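Local coordinates for protein ADP-ribosylating toxin CARDS (Mycoplasma pneumoniae, PDB 4TLV) that transfers ADP-ribose from NAD(+) to target proteins and provokes vacuoles in mammalian cells, acting as the main virulence factor of the bacterium, at residues Arg76-Asp86 with Ala144-Ala154. Residues are numbered along the deposited sequence; the frame is centred on the assembly and turned at random.
Sequences RRAYLYEIRAD and ANVRSAWLVDA. With SO4 (sulfate ion), chain G.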
loop_
_atom_site.group_PDB
_atom_site.type_symbol
_atom_site.label_atom_id
_atom_site.label_comp_id
_atom_site.label_asym_id
_atom_site.label_seq_id
_atom_site.Cartn_x
_atom_site.Cartn_y
_atom_site.Cartn_z
ATOM N N ARG A 76 -15.735 -17.849 12.989
ATOM C CA ARG A 76 -15.238 -17.634 11.645
ATOM C C ARG A 76 -13.814 -18.179 11.533
ATOM O O ARG A 76 -12.919 -17.715 12.239
ATOM C CB ARG A 76 -15.295 -16.140 11.366
ATOM C CG ARG A 76 -14.794 -15.741 10.031
ATOM C CD ARG A 76 -14.684 -14.238 9.995
ATOM N NE ARG A 76 -15.966 -13.601 9.729
ATOM C CZ ARG A 76 -16.170 -12.290 9.839
ATOM N NH1 ARG A 76 -15.168 -11.488 10.236
ATOM N NH2 ARG A 76 -17.367 -11.788 9.551
ATOM N N ARG A 77 -13.636 -19.194 10.683
ATOM C CA ARG A 77 -12.351 -19.880 10.484
ATOM C C ARG A 77 -12.057 -20.114 9.000
ATOM O O ARG A 77 -12.968 -20.303 8.205
ATOM C CB ARG A 77 -12.345 -21.246 11.175
ATOM C CG ARG A 77 -12.202 -21.217 12.685
ATOM C CD ARG A 77 -11.993 -22.635 13.237
ATOM N NE ARG A 77 -11.711 -22.619 14.672
ATOM C CZ ARG A 77 -12.338 -23.372 15.576
ATOM N NH1 ARG A 77 -13.288 -24.221 15.200
ATOM N NH2 ARG A 77 -12.012 -23.278 16.861
ATOM N N ALA A 78 -10.775 -20.118 8.644
ATOM C CA ALA A 78 -10.351 -20.300 7.250
ATOM C C ALA A 78 -8.884 -20.680 7.283
ATOM O O ALA A 78 -8.341 -20.931 8.362
ATOM C CB ALA A 78 -10.545 -18.997 6.455
ATOM N N TYR A 79 -8.242 -20.748 6.115
ATOM C CA TYR A 79 -6.826 -21.082 6.058
ATOM C C TYR A 79 -6.050 -20.048 5.281
ATOM O O TYR A 79 -6.511 -19.575 4.253
ATOM C CB TYR A 79 -6.616 -22.452 5.433
ATOM C CG TYR A 79 -7.249 -23.523 6.271
ATOM C CD1 TYR A 79 -6.559 -24.088 7.331
ATOM C CD2 TYR A 79 -8.558 -23.923 6.041
ATOM C CE1 TYR A 79 -7.137 -25.051 8.124
ATOM C CE2 TYR A 79 -9.154 -24.880 6.836
ATOM C CZ TYR A 79 -8.434 -25.444 7.874
ATOM O OH TYR A 79 -9.018 -26.408 8.665
ATOM N N LEU A 80 -4.882 -19.695 5.796
ATOM C CA LEU A 80 -3.963 -18.822 5.077
ATOM C C LEU A 80 -2.989 -19.716 4.346
ATOM O O LEU A 80 -2.322 -20.542 4.967
ATOM C CB LEU A 80 -3.197 -17.944 6.052
ATOM C CG LEU A 80 -2.032 -17.126 5.480
ATOM C CD1 LEU A 80 -2.570 -16.013 4.581
ATOM C CD2 LEU A 80 -1.226 -16.550 6.619
ATOM N N TYR A 81 -2.915 -19.561 3.028
ATOM C CA TYR A 81 -1.981 -20.336 2.227
ATOM C C TYR A 81 -0.807 -19.506 1.740
ATOM O O TYR A 81 -0.986 -18.379 1.264
ATOM C CB TYR A 81 -2.697 -20.915 1.020
ATOM C CG TYR A 81 -3.707 -21.943 1.417
ATOM C CD1 TYR A 81 -3.309 -23.241 1.725
ATOM C CD2 TYR A 81 -5.054 -21.626 1.514
ATOM C CE1 TYR A 81 -4.230 -24.193 2.098
ATOM C CE2 TYR A 81 -5.983 -22.578 1.901
ATOM C CZ TYR A 81 -5.565 -23.857 2.183
ATOM O OH TYR A 81 -6.469 -24.819 2.567
ATOM N N GLU A 82 0.383 -20.091 1.840
ATOM C CA GLU A 82 1.609 -19.490 1.338
ATOM C C GLU A 82 1.946 -20.167 0.015
ATOM O O GLU A 82 2.068 -21.390 -0.042
ATOM C CB GLU A 82 2.732 -19.725 2.344
ATOM C CG GLU A 82 4.094 -19.249 1.873
ATOM C CD GLU A 82 5.180 -19.558 2.897
ATOM O OE1 GLU A 82 5.484 -20.744 3.092
ATOM O OE2 GLU A 82 5.702 -18.614 3.504
ATOM N N ILE A 83 2.096 -19.373 -1.048
ATOM C CA ILE A 83 2.134 -19.883 -2.411
ATOM C C ILE A 83 3.360 -19.331 -3.138
ATOM O O ILE A 83 3.524 -18.113 -3.231
ATOM C CB ILE A 83 0.866 -19.422 -3.187
ATOM C CG1 ILE A 83 -0.420 -19.829 -2.450
ATOM C CG2 ILE A 83 0.887 -19.911 -4.635
ATOM C CD1 ILE A 83 -1.680 -19.070 -2.918
ATOM N N ARG A 84 4.211 -20.218 -3.658
ATOM C CA ARG A 84 5.379 -19.787 -4.412
ATOM C C ARG A 84 4.896 -19.194 -5.722
ATOM O O ARG A 84 4.141 -19.827 -6.451
ATOM C CB ARG A 84 6.360 -20.948 -4.688
ATOM C CG ARG A 84 7.578 -20.570 -5.531
ATOM C CD ARG A 84 8.548 -21.778 -5.762
ATOM N NE ARG A 84 7.808 -23.018 -6.006
ATOM C CZ ARG A 84 7.212 -23.327 -7.154
ATOM N NH1 ARG A 84 7.292 -22.502 -8.202
ATOM N NH2 ARG A 84 6.525 -24.460 -7.255
ATOM N N ALA A 85 5.346 -17.979 -6.013
ATOM C CA ALA A 85 4.967 -17.288 -7.246
ATOM C C ALA A 85 5.875 -17.682 -8.413
ATOM O O ALA A 85 7.034 -18.016 -8.215
ATOM C CB ALA A 85 5.019 -15.792 -7.037
ATOM N N ASP A 86 5.333 -17.634 -9.627
ATOM C CA ASP A 86 6.107 -17.953 -10.827
ATOM C C ASP A 86 5.648 -17.021 -11.958
ATOM O O ASP A 86 4.919 -16.072 -11.699
ATOM C CB ASP A 86 5.991 -19.447 -11.199
ATOM C CG ASP A 86 4.544 -19.880 -11.503
ATOM O OD1 ASP A 86 3.766 -19.050 -12.010
ATOM O OD2 ASP A 86 4.196 -21.068 -11.271
ATOM N N ALA A 144 1.542 -27.931 -6.565
ATOM C CA ALA A 144 2.986 -27.842 -6.367
ATOM C C ALA A 144 3.508 -26.453 -5.966
ATOM O O ALA A 144 4.607 -26.358 -5.417
ATOM C CB ALA A 144 3.736 -28.363 -7.607
ATOM N N ASN A 145 2.735 -25.396 -6.233
ATOM C CA ASN A 145 3.110 -24.041 -5.806
ATOM C C ASN A 145 2.816 -23.776 -4.320
ATOM O O ASN A 145 3.353 -22.835 -3.742
ATOM C CB ASN A 145 2.367 -22.961 -6.625
ATOM C CG ASN A 145 2.874 -22.840 -8.053
ATOM O OD1 ASN A 145 2.650 -23.876 -8.857
ATOM N ND2 ASN A 145 3.443 -21.805 -8.435
ATOM N N VAL A 146 1.941 -24.576 -3.714
ATOM C CA VAL A 146 1.436 -24.247 -2.378
ATOM C C VAL A 146 2.340 -24.867 -1.316
ATOM O O VAL A 146 2.428 -26.097 -1.197
ATOM C CB VAL A 146 -0.025 -24.717 -2.186
ATOM C CG1 VAL A 146 -0.563 -24.281 -0.817
ATOM C CG2 VAL A 146 -0.918 -24.161 -3.295
ATOM N N ARG A 147 3.054 -24.026 -0.577
ATOM C CA ARG A 147 4.048 -24.548 0.350
ATOM C C ARG A 147 3.477 -24.870 1.721
ATOM O O ARG A 147 3.801 -25.912 2.292
ATOM C CB ARG A 147 5.244 -23.602 0.508
ATOM C CG ARG A 147 6.342 -24.177 1.436
ATOM C CD ARG A 147 7.675 -23.428 1.325
ATOM N NE ARG A 147 7.679 -22.200 2.127
ATOM C CZ ARG A 147 8.777 -21.517 2.423
ATOM N NH1 ARG A 147 9.965 -21.940 1.984
ATOM N NH2 ARG A 147 8.698 -20.420 3.158
ATOM N N SER A 148 2.649 -23.970 2.252
ATOM C CA SER A 148 2.228 -24.062 3.658
ATOM C C SER A 148 0.808 -23.560 3.856
ATOM O O SER A 148 0.258 -22.862 3.002
ATOM C CB SER A 148 3.156 -23.220 4.547
ATOM O OG SER A 148 4.521 -23.490 4.271
ATOM N N ALA A 149 0.226 -23.897 5.005
ATOM C CA ALA A 149 -1.059 -23.337 5.416
ATOM C C ALA A 149 -1.080 -23.129 6.928
ATOM O O ALA A 149 -0.395 -23.848 7.656
ATOM C CB ALA A 149 -2.183 -24.249 5.005
ATOM N N TRP A 150 -1.843 -22.126 7.380
ATOM C CA TRP A 150 -2.115 -21.902 8.803
ATOM C C TRP A 150 -3.612 -21.744 8.987
ATOM O O TRP A 150 -4.277 -21.108 8.173
ATOM C CB TRP A 150 -1.491 -20.598 9.311
ATOM C CG TRP A 150 -0.024 -20.528 9.265
ATOM C CD1 TRP A 150 0.840 -20.732 10.299
ATOM C CD2 TRP A 150 0.779 -20.221 8.124
ATOM N NE1 TRP A 150 2.135 -20.567 9.874
ATOM C CE2 TRP A 150 2.123 -20.252 8.539
ATOM C CE3 TRP A 150 0.488 -19.908 6.791
ATOM C CZ2 TRP A 150 3.179 -19.991 7.670
ATOM C CZ3 TRP A 150 1.535 -19.654 5.929
ATOM C CH2 TRP A 150 2.865 -19.698 6.372
ATOM N N LEU A 151 -4.148 -22.302 10.068
ATOM C CA LEU A 151 -5.530 -22.035 10.442
ATOM C C LEU A 151 -5.631 -20.584 10.900
ATOM O O LEU A 151 -4.814 -20.127 11.696
ATOM C CB LEU A 151 -5.962 -22.968 11.580
ATOM C CG LEU A 151 -7.341 -22.678 12.169
ATOM C CD1 LEU A 151 -8.443 -22.892 11.135
ATOM C CD2 LEU A 151 -7.580 -23.538 13.407
ATOM N N VAL A 152 -6.605 -19.842 10.387
ATOM C CA VAL A 152 -6.789 -18.471 10.863
ATOM C C VAL A 152 -8.203 -18.325 11.374
ATOM O O VAL A 152 -9.104 -19.026 10.925
ATOM C CB VAL A 152 -6.525 -17.415 9.775
ATOM C CG1 VAL A 152 -5.119 -17.581 9.211
ATOM C CG2 VAL A 152 -7.556 -17.518 8.669
ATOM N N ASP A 153 -8.394 -17.426 12.328
ATOM C CA ASP A 153 -9.735 -17.158 12.822
ATOM C C ASP A 153 -9.934 -15.667 13.077
ATOM O O ASP A 153 -8.969 -14.894 13.174
ATOM C CB ASP A 153 -10.061 -18.010 14.064
ATOM C CG ASP A 153 -9.137 -17.724 15.237
ATOM O OD1 ASP A 153 -8.525 -16.643 15.270
ATOM O OD2 ASP A 153 -9.040 -18.573 16.149
ATOM N N ALA A 154 -11.194 -15.262 13.133
ATOM C CA ALA A 154 -11.523 -13.888 13.447
ATOM C C ALA A 154 -12.183 -13.916 14.815
ATOM O O ALA A 154 -13.092 -14.712 15.035
ATOM C CB ALA A 154 -12.479 -13.330 12.413
HETATM S S SO4 G . 12.242 -18.867 2.284
HETATM O O1 SO4 G . 12.324 -20.240 1.791
HETATM O O2 SO4 G . 13.482 -18.478 2.979
HETATM O O3 SO4 G . 12.051 -17.976 1.145
HETATM O O4 SO4 G . 11.112 -18.759 3.228
HETATM O O HOH W 1 -13.823 -17.236 15.810
HETATM O O HOH W 2 -9.683 -21.179 16.289
HETATM O O HOH W 3 4.940 -25.187 -9.636
#
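Leu-80 and Trp-150 form a hydrogen-bonded pair between antiparallel strands 76-84 and 146-154, with Leu-80 N 2.8 Å from Trp-150 O and Trp-150 N 2.9 Å from Leu-80 O. Further along, strand 146-154 carries one residue too many: a classic beta bulge sets Arg-147 and Ser-148 together opposite Glu-82, with Arg-147 N hydrogen-bonded to Glu-82 O and Glu-82 N to Ser-148 O. The bulge also brings Arg-147 alongside Glu-82. The arginine chain bends at chi3 (81°), and its NE makes a salt bridge to Glu-82 OE1 at 2.8 Å, the oxygen lying in the guanidinium plane but approached from above the carboxylate plane. NH1 and NH2 hold a sulfate, probably picked up from the crystallisation medium, that Arg-8 also binds. These are inner strands of the five-stranded antiparallel sheet in the mono-ADP-ribosyltransferase domain, flanked by strands 9-14 and 168-181. On the Leu-80 face, the indole edge of Trp-150 meets Glu-82 CB, with CZ3 3.8 Å from it. On the other face, Tyr-81 CE1 rests 3.6 Å from Ala-149 CB, and helix 18-24 packs against both residues. Past the bulge, Asn-145 ND2 donates to Arg-84 O (2.9 Å) and to Asp-86 OD2 (3.0 Å), two bonds that fix its amide; Asp-86 OD1 is hydrogen-bonded to His-88.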